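Local atomic coordinates of Phi class glutathione transferase GSTF1 (Populus tremula x Populus tremuloides, PDB entry 4RI6), a protein that binds glutathione and probably catalyses its conjugation to halogenated and related electrophilic compounds, giving S-substituted products, a reaction used in detoxification. Residues P11-V16 against G54-F59; A21-K26 against R74-K79; Q108-P113 against D138-V143; T154-G159 against N193-E198. One frame throughout, in Å; residues are numbered along the deposited sequence.

Interaction 1: P11-V16 against G54-F59. With GSH (glutathione), chain C.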
loop_
_atom_site.group_PDB
_atom_site.type_symbol
_atom_site.label_atom_id
_atom_site.label_comp_id
_atom_site.label_asym_id
_atom_site.label_seq_id
_atom_site.Cartn_x
_atom_site.Cartn_y
_atom_site.Cartn_z
ATOM N N PRO A 11 -16.548 13.358 -3.963
ATOM C CA PRO A 11 -16.145 13.255 -2.559
ATOM C C PRO A 11 -16.743 12.054 -1.799
ATOM O O PRO A 11 -16.184 11.683 -0.773
ATOM C CB PRO A 11 -16.609 14.581 -1.965
ATOM C CG PRO A 11 -17.377 15.264 -2.978
ATOM C CD PRO A 11 -17.147 14.661 -4.288
ATOM N N LEU A 12 -17.788 11.408 -2.294
ATOM C CA LEU A 12 -18.287 10.190 -1.622
ATOM C C LEU A 12 -17.272 9.050 -1.699
ATOM O O LEU A 12 -17.331 8.105 -0.915
ATOM C CB LEU A 12 -19.635 9.729 -2.215
ATOM C CG LEU A 12 -19.683 9.371 -3.713
ATOM C CD1 LEU A 12 -19.225 7.941 -3.996
ATOM C CD2 LEU A 12 -21.077 9.577 -4.261
ATOM N N SER A 13 -16.317 9.138 -2.623
ATOM C CA SER A 13 -15.308 8.091 -2.734
ATOM C C SER A 13 -14.298 8.170 -1.590
ATOM O O SER A 13 -13.784 9.232 -1.263
ATOM C CB SER A 13 -14.563 8.189 -4.076
ATOM O OG SER A 13 -13.224 7.691 -3.956
ATOM N N THR A 14 -13.986 7.029 -1.008
ATOM C CA THR A 14 -13.029 7.000 0.099
ATOM C C THR A 14 -11.649 7.445 -0.335
ATOM O O THR A 14 -10.993 8.198 0.373
ATOM C CB THR A 14 -12.933 5.605 0.706
ATOM O OG1 THR A 14 -12.713 4.657 -0.343
ATOM C CG2 THR A 14 -14.210 5.253 1.437
ATOM N N ALA A 15 -11.206 6.969 -1.500
ATOM C CA ALA A 15 -9.888 7.341 -1.992
ATOM C C ALA A 15 -9.809 8.821 -2.371
ATOM O O ALA A 15 -8.801 9.473 -2.137
ATOM C CB ALA A 15 -9.499 6.459 -3.173
ATOM N N VAL A 16 -10.862 9.361 -2.967
ATOM C CA VAL A 16 -10.911 10.810 -3.192
ATOM C C VAL A 16 -10.857 11.575 -1.852
ATOM O O VAL A 16 -10.156 12.569 -1.715
ATOM C CB VAL A 16 -12.195 11.229 -3.972
ATOM C CG1 VAL A 16 -12.302 12.760 -4.075
ATOM C CG2 VAL A 16 -12.215 10.586 -5.375
ATOM N N GLY A 54 -9.257 2.770 -14.406
ATOM C CA GLY A 54 -10.631 3.245 -14.368
ATOM C C GLY A 54 -11.135 3.429 -12.953
ATOM O O GLY A 54 -12.252 3.056 -12.612
ATOM N N GLN A 55 -10.285 4.002 -12.121
ATOM C CA GLN A 55 -10.655 4.304 -10.744
ATOM C C GLN A 55 -10.376 5.745 -10.446
ATOM O O GLN A 55 -9.708 6.417 -11.214
ATOM C CB GLN A 55 -9.896 3.404 -9.778
ATOM C CG GLN A 55 -10.183 1.957 -10.059
ATOM C CD GLN A 55 -9.678 1.065 -8.988
ATOM O OE1 GLN A 55 -8.485 0.777 -8.922
ATOM N NE2 GLN A 55 -10.580 0.613 -8.126
ATOM N N VAL A 56 -10.926 6.214 -9.322
ATOM C CA VAL A 56 -10.685 7.565 -8.840
ATOM C C VAL A 56 -9.964 7.482 -7.505
ATOM O O VAL A 56 -10.172 6.555 -6.768
ATOM C CB VAL A 56 -12.005 8.362 -8.709
ATOM C CG1 VAL A 56 -12.622 8.581 -10.097
ATOM C CG2 VAL A 56 -13.000 7.663 -7.803
ATOM N N PRO A 57 -9.143 8.479 -7.171
ATOM C CA PRO A 57 -8.919 9.733 -7.878
ATOM C C PRO A 57 -7.774 9.713 -8.865
ATOM O O PRO A 57 -6.973 8.784 -8.900
ATOM C CB PRO A 57 -8.584 10.692 -6.735
ATOM C CG PRO A 57 -7.810 9.858 -5.826
ATOM C CD PRO A 57 -8.491 8.507 -5.841
ATOM N N ALA A 58 -7.711 10.777 -9.654
ATOM C CA ALA A 58 -6.498 11.149 -10.367
ATOM C C ALA A 58 -6.136 12.577 -9.976
ATOM O O ALA A 58 -6.993 13.354 -9.532
ATOM C CB ALA A 58 -6.679 11.011 -11.875
ATOM N N PHE A 59 -4.869 12.915 -10.160
ATOM C CA PHE A 59 -4.304 14.183 -9.763
ATOM C C PHE A 59 -3.534 14.779 -10.938
ATOM O O PHE A 59 -2.801 14.050 -11.621
ATOM C CB PHE A 59 -3.374 13.971 -8.563
ATOM C CG PHE A 59 -2.518 15.151 -8.247
ATOM C CD1 PHE A 59 -1.379 15.422 -8.976
ATOM C CD2 PHE A 59 -2.840 15.987 -7.190
ATOM C CE1 PHE A 59 -0.600 16.526 -8.685
ATOM C CE2 PHE A 59 -2.056 17.070 -6.882
ATOM C CZ PHE A 59 -0.934 17.343 -7.628
HETATM N N1 GSH C . -6.112 2.042 -4.722
HETATM C CA1 GSH C . -6.822 3.147 -5.342
HETATM C C1 GSH C . -6.533 4.501 -4.728
HETATM O O11 GSH C . -6.288 4.500 -3.538
HETATM O O12 GSH C . -6.513 5.557 -5.404
HETATM C CB1 GSH C . -8.265 2.774 -5.092
HETATM C CG1 GSH C . -9.123 3.446 -6.123
HETATM C CD1 GSH C . -10.525 2.919 -6.026
HETATM O OE1 GSH C . -10.792 1.747 -5.845
HETATM N N2 GSH C . -11.423 3.864 -6.191
HETATM C CA2 GSH C . -12.843 3.697 -6.199
HETATM C C2 GSH C . -13.282 3.700 -7.638
HETATM O O2 GSH C . -12.689 4.412 -8.415
HETATM C CB2 GSH C . -13.396 4.873 -5.382
HETATM S SG2 GSH C . -13.487 4.508 -3.616
HETATM N N3 GSH C . -14.316 2.915 -7.957
HETATM C CA3 GSH C . -14.899 2.879 -9.281
HETATM C C3 GSH C . -14.363 1.749 -10.119
HETATM O O31 GSH C . -13.453 1.030 -9.657
HETATM O O32 GSH C . -14.854 1.576 -11.252
#
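A15 and V16 pack against V56 and P57 in a small, buried, apolar contact, where the first turn of helix 14-25 meets the cis-proline loop that leads into strand 58-60 of the thioredoxin-like domain. The methyl of A15 sits 3.5 Å from P57 CD, small enough for the helix to come in close. V16 CG2 touches both P57 CB and V56 CG2, each at 3.9 Å. S13 caps the helix: its OG, anti to the backbone N, accepts from V16 N in a nearly straight 3.1 Å bond.

The cis peptide before P57 is a hallmark of thioredoxin-fold glutathione sites, and V56 pairs with glutathione through its backbone. V56 N donates to GSH O2 (2.7 Å), while GSH N2 donates back to V56 O (3.0 Å). Q55 NE2 reaches the glycyl carboxylate oxygen GSH O31 at 3.3 Å and also lies 2.6 Å from GSH OE1. A leucine in place of Q55 would probably leave that carboxylate without this amide donor and hold the glycyl end less firmly. On the helix side, S13 OG lies 3.2 Å from GSH SG2. The loop thus reads the tripeptide's backbone, and the helix start brings a hydroxyl beside its thiol.

Interaction 2: A21-K26 against R74-K79; sequences ATLIEK and RYICDK
I76 of helix 69-79 touches T22, L23 and K26 of the neighbouring segment. Its CB points toward helix 21-25, and from there the side chain divides. CG2, anti to the backbone N, meets K26 CG at 3.9 Å and the T22 methyl CG2 at 4.0 Å. The other branch starts beside the backbone N (chi1 -70°): its CG1 approaches L23 CD2, and its tip CD1 presses on that same L23 CD2 at 3.5 Å, tight for two carbons. A beta-branched chain suits the place because it sends one arm to each group of partners. An alanine instead of I76 would probably open a gap between the helices and leave the L23 methyl without its partner.

C77 adds its sulfur, SG lying 4.1 Å from T22 CG2. T22 can offer a methyl here because its hydroxyl is bonded to R18 O within its own helix. K26 sets CB and CG against I76 CG2, then bends at chi2 and chi3 to carry NZ to K83 O, N85 O and a water. That water accepts from K26 NZ at 2.7 Å and donates to C77 O.

The two segments run almost parallel (10°), their axes 10.0 Å apart. L23 also touches V5 and I7 of strand 5-8, T22 rests on helix 164-179, and R74 forms salt bridges to D100 and E104 of the second subunit.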
loop_
_atom_site.group_PDB
_atom_site.type_symbol
_atom_site.label_atom_id
_atom_site.label_comp_id
_atom_site.label_asym_id
_atom_site.label_seq_id
_atom_site.Cartn_x
_atom_site.Cartn_y
_atom_site.Cartn_z
ATOM N N ALA A 21 -8.696 15.416 2.127
ATOM C CA ALA A 21 -8.312 15.717 3.489
ATOM C C ALA A 21 -6.850 16.150 3.532
ATOM O O ALA A 21 -6.492 17.067 4.281
ATOM C CB ALA A 21 -8.547 14.517 4.386
ATOM N N THR A 22 -6.011 15.497 2.730
ATOM C CA THR A 22 -4.601 15.847 2.663
ATOM C C THR A 22 -4.383 17.242 2.095
ATOM O O THR A 22 -3.625 18.027 2.659
ATOM C CB THR A 22 -3.834 14.804 1.830
ATOM O OG1 THR A 22 -3.999 13.524 2.452
ATOM C CG2 THR A 22 -2.346 15.152 1.727
ATOM N N LEU A 23 -5.059 17.558 0.996
ATOM C CA LEU A 23 -4.955 18.880 0.405
ATOM C C LEU A 23 -5.320 19.946 1.427
ATOM O O LEU A 23 -4.662 20.973 1.529
ATOM C CB LEU A 23 -5.853 18.985 -0.827
ATOM C CG LEU A 23 -5.361 18.173 -2.025
ATOM C CD1 LEU A 23 -6.459 17.998 -3.038
ATOM C CD2 LEU A 23 -4.175 18.874 -2.649
ATOM N N ILE A 24 -6.371 19.691 2.196
ATOM C CA ILE A 24 -6.862 20.686 3.145
ATOM C C ILE A 24 -5.885 20.843 4.321
ATOM O O ILE A 24 -5.569 21.964 4.717
ATOM C CB ILE A 24 -8.260 20.316 3.644
ATOM C CG1 ILE A 24 -9.268 20.433 2.496
ATOM C CG2 ILE A 24 -8.672 21.233 4.784
ATOM C CD1 ILE A 24 -10.604 19.748 2.754
ATOM N N GLU A 25 -5.380 19.727 4.848
ATOM C CA GLU A 25 -4.328 19.773 5.851
ATOM C C GLU A 25 -3.120 20.539 5.353
ATOM O O GLU A 25 -2.487 21.273 6.114
ATOM C CB GLU A 25 -3.902 18.357 6.247
ATOM C CG GLU A 25 -4.921 17.612 7.111
ATOM C CD GLU A 25 -4.903 18.008 8.592
ATOM O OE1 GLU A 25 -3.872 18.513 9.087
ATOM O OE2 GLU A 25 -5.930 17.784 9.268
ATOM N N LYS A 26 -2.789 20.357 4.074
ATOM C CA LYS A 26 -1.606 21.005 3.521
ATOM C C LYS A 26 -1.871 22.404 2.984
ATOM O O LYS A 26 -0.951 23.031 2.462
ATOM C CB LYS A 26 -1.002 20.139 2.412
ATOM C CG LYS A 26 -0.473 18.822 2.949
ATOM C CD LYS A 26 0.608 18.997 4.015
ATOM C CE LYS A 26 1.781 19.851 3.549
ATOM N NZ LYS A 26 2.887 19.915 4.552
ATOM N N ARG A 74 1.477 11.423 -0.873
ATOM C CA ARG A 74 2.890 11.573 -0.575
ATOM C C ARG A 74 3.501 12.686 -1.427
ATOM O O ARG A 74 4.336 13.444 -0.963
ATOM C CB ARG A 74 3.652 10.255 -0.780
ATOM C CG ARG A 74 3.603 9.382 0.453
ATOM C CD ARG A 74 4.540 8.192 0.408
ATOM N NE ARG A 74 4.067 7.210 -0.525
ATOM C CZ ARG A 74 3.299 6.162 -0.228
ATOM N NH1 ARG A 74 2.910 5.882 0.997
ATOM N NH2 ARG A 74 2.932 5.359 -1.188
ATOM N N TYR A 75 3.085 12.784 -2.680
ATOM C CA TYR A 75 3.590 13.844 -3.548
ATOM C C TYR A 75 3.197 15.209 -2.998
ATOM O O TYR A 75 4.017 16.119 -2.916
ATOM C CB TYR A 75 3.060 13.676 -4.968
ATOM C CG TYR A 75 3.354 14.850 -5.863
ATOM C CD1 TYR A 75 4.651 15.099 -6.299
ATOM C CD2 TYR A 75 2.342 15.713 -6.270
ATOM C CE1 TYR A 75 4.932 16.145 -7.109
ATOM C CE2 TYR A 75 2.617 16.781 -7.084
ATOM C CZ TYR A 75 3.920 16.994 -7.496
ATOM O OH TYR A 75 4.227 18.045 -8.323
ATOM N N ILE A 76 1.938 15.339 -2.604
ATOM C CA ILE A 76 1.441 16.591 -2.045
ATOM C C ILE A 76 2.269 16.978 -0.819
ATOM O O ILE A 76 2.706 18.119 -0.675
ATOM C CB ILE A 76 -0.055 16.462 -1.677
ATOM C CG1 ILE A 76 -0.912 16.380 -2.936
ATOM C CG2 ILE A 76 -0.520 17.642 -0.817
ATOM C CD1 ILE A 76 -2.337 15.932 -2.702
ATOM N N CYS A 77 2.498 16.016 0.062
ATOM C CA CYS A 77 3.257 16.282 1.272
ATOM C C CYS A 77 4.718 16.656 0.961
ATOM O O CYS A 77 5.318 17.499 1.644
ATOM C CB CYS A 77 3.167 15.072 2.206
ATOM S SG CYS A 77 1.522 14.876 2.982
ATOM N N ASP A 78 5.270 16.063 -0.091
ATOM C CA ASP A 78 6.634 16.359 -0.510
ATOM C C ASP A 78 6.735 17.750 -1.144
ATOM O O ASP A 78 7.545 18.590 -0.733
ATOM C CB ASP A 78 7.095 15.290 -1.504
ATOM C CG ASP A 78 8.603 15.138 -1.562
ATOM O OD1 ASP A 78 9.326 16.052 -1.119
ATOM O OD2 ASP A 78 9.064 14.098 -2.082
ATOM N N LYS A 79 5.901 17.986 -2.150
ATOM C CA LYS A 79 5.897 19.261 -2.865
ATOM C C LYS A 79 5.616 20.452 -1.965
ATOM O O LYS A 79 6.198 21.522 -2.135
ATOM C CB LYS A 79 4.856 19.229 -3.980
ATOM C CG LYS A 79 4.797 20.516 -4.791
ATOM C CD LYS A 79 3.778 20.439 -5.910
ATOM C CE LYS A 79 3.688 21.757 -6.651
ATOM N NZ LYS A 79 2.519 21.793 -7.580
HETATM O O HOH W 1 4.269 17.632 4.213
#

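Interaction 3: Q108-P113 against D138-V143; sequences QTFGPP and DKLAKV
T109, F110 and P113 meet K139, L140 and V143 through carbon atoms. The closest pair is F110 CD1 with L140 CD1, 3.5 Å apart, the leucine methyl arriving obliquely at the ring. T109 turns its methyl to the partner helix, CG2 standing 3.6 Å from V143 CG2; a threonine serves here as a small branched residue. V143 also lays CG1 beside F110 CB, at 4.2 Å. At the other end P113 CB lies 4.0 Å from K139 CB, so the lysine contributes the root of its chain while the rest of the chain is extended and exposed. P113 CB approaches L140 CB more loosely, at 4.4 Å.

The segments belong to helices 93-122 and 130-150, long neighbours in the all-helical C-terminal domain of the glutathione transferase fold. They run roughly antiparallel, crossing at -148° with the axes 9.1 Å apart. Helix 93-122 is not regular here: a wider pi-type turn spans residues 108-110, and P112 and P113, lacking an N-H, bring a kink.

Further out, F110 CG is anti to its backbone N (chi1 170°), which takes the ring in among H169, Y147 and F186. L140 is backed by S114 and L117 of helix 93-122 and by L185. On the T109 side the second subunit comes in: its E68 packs on T109 and Q108, and Q108 touches a bound glutathione.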
loop_
_atom_site.group_PDB
_atom_site.type_symbol
_atom_site.label_atom_id
_atom_site.label_comp_id
_atom_site.label_asym_id
_atom_site.label_seq_id
_atom_site.Cartn_x
_atom_site.Cartn_y
_atom_site.Cartn_z
ATOM N N GLN A 108 -2.328 -2.323 3.606
ATOM C CA GLN A 108 -2.219 -3.775 3.548
ATOM C C GLN A 108 -3.036 -4.546 4.562
ATOM O O GLN A 108 -3.336 -5.708 4.343
ATOM C CB GLN A 108 -0.752 -4.177 3.735
ATOM C CG GLN A 108 0.178 -3.640 2.670
ATOM C CD GLN A 108 -0.260 -4.037 1.278
ATOM O OE1 GLN A 108 -0.416 -5.202 0.998
ATOM N NE2 GLN A 108 -0.517 -3.067 0.430
ATOM N N THR A 109 -3.382 -3.912 5.680
ATOM C CA THR A 109 -3.950 -4.649 6.817
ATOM C C THR A 109 -5.366 -4.172 7.213
ATOM O O THR A 109 -6.306 -4.957 7.253
ATOM C CB THR A 109 -2.959 -4.556 8.002
ATOM O OG1 THR A 109 -1.711 -5.107 7.565
ATOM C CG2 THR A 109 -3.479 -5.313 9.224
ATOM N N PHE A 110 -5.503 -2.885 7.487
ATOM C CA PHE A 110 -6.790 -2.283 7.839
ATOM C C PHE A 110 -7.672 -2.062 6.616
ATOM O O PHE A 110 -8.852 -2.338 6.636
ATOM C CB PHE A 110 -6.533 -0.950 8.558
ATOM C CG PHE A 110 -7.758 -0.092 8.786
ATOM C CD1 PHE A 110 -8.491 -0.218 9.946
ATOM C CD2 PHE A 110 -8.152 0.864 7.852
ATOM C CE1 PHE A 110 -9.602 0.570 10.183
ATOM C CE2 PHE A 110 -9.262 1.670 8.089
ATOM C CZ PHE A 110 -9.979 1.522 9.272
ATOM N N GLY A 111 -7.063 -1.573 5.551
ATOM C CA GLY A 111 -7.778 -1.160 4.357
ATOM C C GLY A 111 -8.579 -2.249 3.653
ATOM O O GLY A 111 -9.723 -2.034 3.271
ATOM N N PRO A 112 -7.968 -3.422 3.453
ATOM C CA PRO A 112 -8.738 -4.451 2.745
ATOM C C PRO A 112 -10.065 -4.869 3.428
ATOM O O PRO A 112 -11.105 -4.805 2.763
ATOM C CB PRO A 112 -7.738 -5.606 2.636
ATOM C CG PRO A 112 -6.402 -4.892 2.595
ATOM C CD PRO A 112 -6.537 -3.759 3.553
ATOM N N PRO A 113 -10.048 -5.275 4.708
ATOM C CA PRO A 113 -11.345 -5.676 5.273
ATOM C C PRO A 113 -12.291 -4.509 5.493
ATOM O O PRO A 113 -13.492 -4.666 5.289
ATOM C CB PRO A 113 -10.960 -6.329 6.607
ATOM C CG PRO A 113 -9.651 -5.710 6.944
ATOM C CD PRO A 113 -8.941 -5.584 5.630
ATOM N N ASP A 138 -14.567 -9.847 11.451
ATOM C CA ASP A 138 -13.658 -10.526 12.364
ATOM C C ASP A 138 -12.201 -10.159 12.060
ATOM O O ASP A 138 -11.387 -9.998 12.963
ATOM C CB ASP A 138 -13.849 -12.051 12.297
ATOM C CG ASP A 138 -15.146 -12.532 12.952
ATOM O OD1 ASP A 138 -15.802 -11.763 13.693
ATOM O OD2 ASP A 138 -15.494 -13.719 12.736
ATOM N N LYS A 139 -11.850 -10.070 10.784
ATOM C CA LYS A 139 -10.517 -9.593 10.399
ATOM C C LYS A 139 -10.245 -8.190 10.925
ATOM O O LYS A 139 -9.179 -7.899 11.436
ATOM C CB LYS A 139 -10.358 -9.595 8.879
ATOM C CG LYS A 139 -10.107 -10.940 8.285
ATOM C CD LYS A 139 -9.879 -10.797 6.798
ATOM C CE LYS A 139 -9.588 -12.133 6.126
ATOM N NZ LYS A 139 -9.459 -11.942 4.657
ATOM N N LEU A 140 -11.218 -7.304 10.791
ATOM C CA LEU A 140 -10.993 -5.938 11.179
ATOM C C LEU A 140 -10.903 -5.840 12.705
ATOM O O LEU A 140 -10.124 -5.054 13.239
ATOM C CB LEU A 140 -12.111 -5.050 10.627
ATOM C CG LEU A 140 -12.010 -3.554 10.938
ATOM C CD1 LEU A 140 -10.656 -2.960 10.533
ATOM C CD2 LEU A 140 -13.143 -2.797 10.248
ATOM N N ALA A 141 -11.702 -6.639 13.398
ATOM C CA ALA A 141 -11.659 -6.683 14.847
ATOM C C ALA A 141 -10.268 -7.054 15.337
ATOM O O ALA A 141 -9.754 -6.446 16.291
ATOM C CB ALA A 141 -12.703 -7.645 15.377
ATOM N N LYS A 142 -9.642 -8.028 14.680
ATOM C CA LYS A 142 -8.278 -8.422 15.030
ATOM C C LYS A 142 -7.283 -7.279 14.821
ATOM O O LYS A 142 -6.404 -7.064 15.650
ATOM C CB LYS A 142 -7.848 -9.662 14.226
ATOM C CG LYS A 142 -8.575 -10.948 14.665
ATOM C CD LYS A 142 -7.916 -11.627 15.857
ATOM C CE LYS A 142 -8.948 -12.326 16.744
ATOM N NZ LYS A 142 -8.427 -12.761 18.082
ATOM N N VAL A 143 -7.405 -6.557 13.712
ATOM C CA VAL A 143 -6.571 -5.389 13.495
ATOM C C VAL A 143 -6.776 -4.354 14.604
ATOM O O VAL A 143 -5.822 -3.792 15.142
ATOM C CB VAL A 143 -6.882 -4.749 12.127
ATOM C CG1 VAL A 143 -6.107 -3.490 11.925
ATOM C CG2 VAL A 143 -6.568 -5.727 11.004
#

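Interaction 4: T154-G159 against N193-E198; sequences TRFLAG and NRWWTE
R155 and E198 form a two-pronged salt bridge that ties a connecting loop to helix 190-200 in the all-helical C-terminal domain of the glutathione transferase fold. R155 NE donates to E198 OE1 at 3.0 Å and R155 NH2 to E198 OE2 at 2.8 Å. Both oxygens are met on their syn sides, and the two planes are nearly coplanar, 23° apart, and meet edge to edge. The arginine reaches so far because its chain is extended from CG to NE, with CG anti to the backbone N (chi1 -176°).

The second arginine serves the loop backbone instead. R194 NH2 donates to R155 O at 2.9 Å, the donor standing above the carbonyl plane, and more weakly to T154 O; L151 O is a further acceptor. A water accepts from R194 NE and donates to R155 O and E198 OE1, linking both arginine systems.

Beneath this polar layer W195, on the helix, packs against the loop; its broad indole supplies apolar surface, while its one N-H is satisfied by D166 OD1. L157 CD1 comes obliquely to W195 CZ2 at 3.8 Å, and F156 CD1 stands 4.3 Å from W195 CD1. The F156 ring also covers part of one R155 face, CE2 lying 3.4 Å above the guanidinium plane. Deeper in, that same D166 OD1, on helix 164-179, also accepts from L157 N.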
loop_
_atom_site.group_PDB
_atom_site.type_symbol
_atom_site.label_atom_id
_atom_site.label_comp_id
_atom_site.label_asym_id
_atom_site.label_seq_id
_atom_site.Cartn_x
_atom_site.Cartn_y
_atom_site.Cartn_z
ATOM N N THR A 154 0.631 5.336 22.606
ATOM C CA THR A 154 0.755 6.627 21.932
ATOM C C THR A 154 -0.623 7.196 21.668
ATOM O O THR A 154 -1.610 6.468 21.608
ATOM C CB THR A 154 1.523 6.515 20.611
ATOM O OG1 THR A 154 0.903 5.538 19.783
ATOM C CG2 THR A 154 2.959 6.115 20.876
ATOM N N ARG A 155 -0.679 8.507 21.493
ATOM C CA ARG A 155 -1.938 9.195 21.293
ATOM C C ARG A 155 -2.521 8.926 19.908
ATOM O O ARG A 155 -3.736 8.771 19.745
ATOM C CB ARG A 155 -1.734 10.702 21.501
ATOM C CG ARG A 155 -2.978 11.531 21.411
ATOM C CD ARG A 155 -2.633 12.963 21.745
ATOM N NE ARG A 155 -3.686 13.874 21.333
ATOM C CZ ARG A 155 -3.501 15.131 20.943
ATOM N NH1 ARG A 155 -2.297 15.672 20.927
ATOM N NH2 ARG A 155 -4.546 15.854 20.574
ATOM N N PHE A 156 -1.636 8.901 18.918
ATOM C CA PHE A 156 -1.986 8.608 17.540
ATOM C C PHE A 156 -1.226 7.360 17.120
ATOM O O PHE A 156 -0.433 6.825 17.900
ATOM C CB PHE A 156 -1.655 9.806 16.650
ATOM C CG PHE A 156 -2.416 11.054 17.019
ATOM C CD1 PHE A 156 -3.716 11.256 16.557
ATOM C CD2 PHE A 156 -1.835 12.028 17.812
ATOM C CE1 PHE A 156 -4.435 12.387 16.915
ATOM C CE2 PHE A 156 -2.553 13.182 18.154
ATOM C CZ PHE A 156 -3.852 13.351 17.695
ATOM N N LEU A 157 -1.467 6.861 15.911
ATOM C CA LEU A 157 -0.883 5.563 15.574
ATOM C C LEU A 157 0.631 5.583 15.625
ATOM O O LEU A 157 1.243 4.637 16.112
ATOM C CB LEU A 157 -1.324 5.107 14.191
ATOM C CG LEU A 157 -2.752 4.599 14.098
ATOM C CD1 LEU A 157 -3.112 4.325 12.664
ATOM C CD2 LEU A 157 -2.966 3.330 14.920
ATOM N N ALA A 158 1.234 6.650 15.113
ATOM C CA ALA A 158 2.675 6.685 14.960
ATOM C C ALA A 158 3.401 7.463 16.059
ATOM O O ALA A 158 4.628 7.550 16.060
ATOM C CB ALA A 158 3.017 7.261 13.585
ATOM N N GLY A 159 2.663 7.987 17.026
ATOM C CA GLY A 159 3.278 8.831 18.028
ATOM C C GLY A 159 2.377 9.919 18.561
ATOM O O GLY A 159 1.170 9.719 18.678
ATOM N N ASN A 193 -11.507 4.203 20.303
ATOM C CA ASN A 193 -12.586 5.168 20.292
ATOM C C ASN A 193 -12.084 6.586 20.564
ATOM O O ASN A 193 -12.528 7.534 19.941
ATOM C CB ASN A 193 -13.666 4.774 21.306
ATOM C CG ASN A 193 -14.814 5.741 21.308
ATOM O OD1 ASN A 193 -15.624 5.775 20.385
ATOM N ND2 ASN A 193 -14.886 6.537 22.353
ATOM N N ARG A 194 -11.129 6.721 21.471
ATOM C CA ARG A 194 -10.525 8.022 21.766
ATOM C C ARG A 194 -9.857 8.590 20.518
ATOM O O ARG A 194 -10.083 9.749 20.117
ATOM C CB ARG A 194 -9.496 7.890 22.882
ATOM C CG ARG A 194 -8.804 9.184 23.234
ATOM C CD ARG A 194 -7.458 8.935 23.833
ATOM N NE ARG A 194 -6.494 8.495 22.818
ATOM C CZ ARG A 194 -5.694 7.450 22.934
ATOM N NH1 ARG A 194 -5.757 6.650 23.996
ATOM N NH2 ARG A 194 -4.842 7.182 21.959
ATOM N N TRP A 195 -9.013 7.759 19.926
ATOM C CA TRP A 195 -8.316 8.094 18.704
ATOM C C TRP A 195 -9.304 8.475 17.604
ATOM O O TRP A 195 -9.144 9.511 16.971
ATOM C CB TRP A 195 -7.473 6.899 18.293
ATOM C CG TRP A 195 -6.911 6.874 16.910
ATOM C CD1 TRP A 195 -5.844 7.579 16.439
ATOM C CD2 TRP A 195 -7.328 6.017 15.840
ATOM N NE1 TRP A 195 -5.584 7.226 15.135
ATOM C CE2 TRP A 195 -6.479 6.271 14.742
ATOM C CE3 TRP A 195 -8.341 5.070 15.703
ATOM C CZ2 TRP A 195 -6.603 5.593 13.516
ATOM C CZ3 TRP A 195 -8.473 4.403 14.479
ATOM C CH2 TRP A 195 -7.597 4.668 13.408
ATOM N N TRP A 196 -10.319 7.635 17.394
ATOM C CA TRP A 196 -11.322 7.899 16.372
ATOM C C TRP A 196 -11.986 9.267 16.596
ATOM O O TRP A 196 -12.205 10.050 15.650
ATOM C CB TRP A 196 -12.399 6.807 16.326
ATOM C CG TRP A 196 -13.351 7.165 15.243
ATOM C CD1 TRP A 196 -14.621 7.604 15.387
ATOM C CD2 TRP A 196 -13.063 7.220 13.843
ATOM N NE1 TRP A 196 -15.156 7.915 14.173
ATOM C CE2 TRP A 196 -14.217 7.697 13.202
ATOM C CE3 TRP A 196 -11.942 6.916 13.071
ATOM C CZ2 TRP A 196 -14.287 7.872 11.831
ATOM C CZ3 TRP A 196 -12.016 7.085 11.715
ATOM C CH2 TRP A 196 -13.180 7.554 11.107
ATOM N N THR A 197 -12.305 9.551 17.853
ATOM C CA THR A 197 -12.928 10.813 18.201
ATOM C C THR A 197 -11.995 11.960 17.855
ATOM O O THR A 197 -12.417 12.941 17.260
ATOM C CB THR A 197 -13.293 10.840 19.689
ATOM O OG1 THR A 197 -14.215 9.783 19.973
ATOM C CG2 THR A 197 -13.945 12.130 20.056
ATOM N N GLU A 198 -10.715 11.841 18.193
ATOM C CA GLU A 198 -9.794 12.937 17.906
ATOM C C GLU A 198 -9.615 13.161 16.424
ATOM O O GLU A 198 -9.628 14.289 15.963
ATOM C CB GLU A 198 -8.419 12.705 18.537
ATOM C CG GLU A 198 -8.417 12.676 20.056
ATOM C CD GLU A 198 -7.163 13.297 20.618
ATOM O OE1 GLU A 198 -6.368 12.588 21.283
ATOM O OE2 GLU A 198 -6.976 14.521 20.404
HETATM O O HOH W 2 -6.179 10.006 20.488
#

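Along the chain, interactions 1 and 2 come first, their segments alternating, and interactions 3 and 4 follow in series. The first two share helix 14-25 within the thioredoxin-like domain: interaction 1 joins its start to the glutathione loop, interaction 2 its end to helix 69-79. They lie about 15 Å apart between centres and touch where the ring of F59 meets Y75. Interactions 3 and 4 lie in the helical domain, about 17 Å between centres. Interactions 2 and 3, about 26 Å between centres, both reach the second subunit. Dimer contacts thus involve both domains, whereas the glutathione pocket is built from the thioredoxin-like domain, Q108 also touching glutathione; interaction 4 lies away from it.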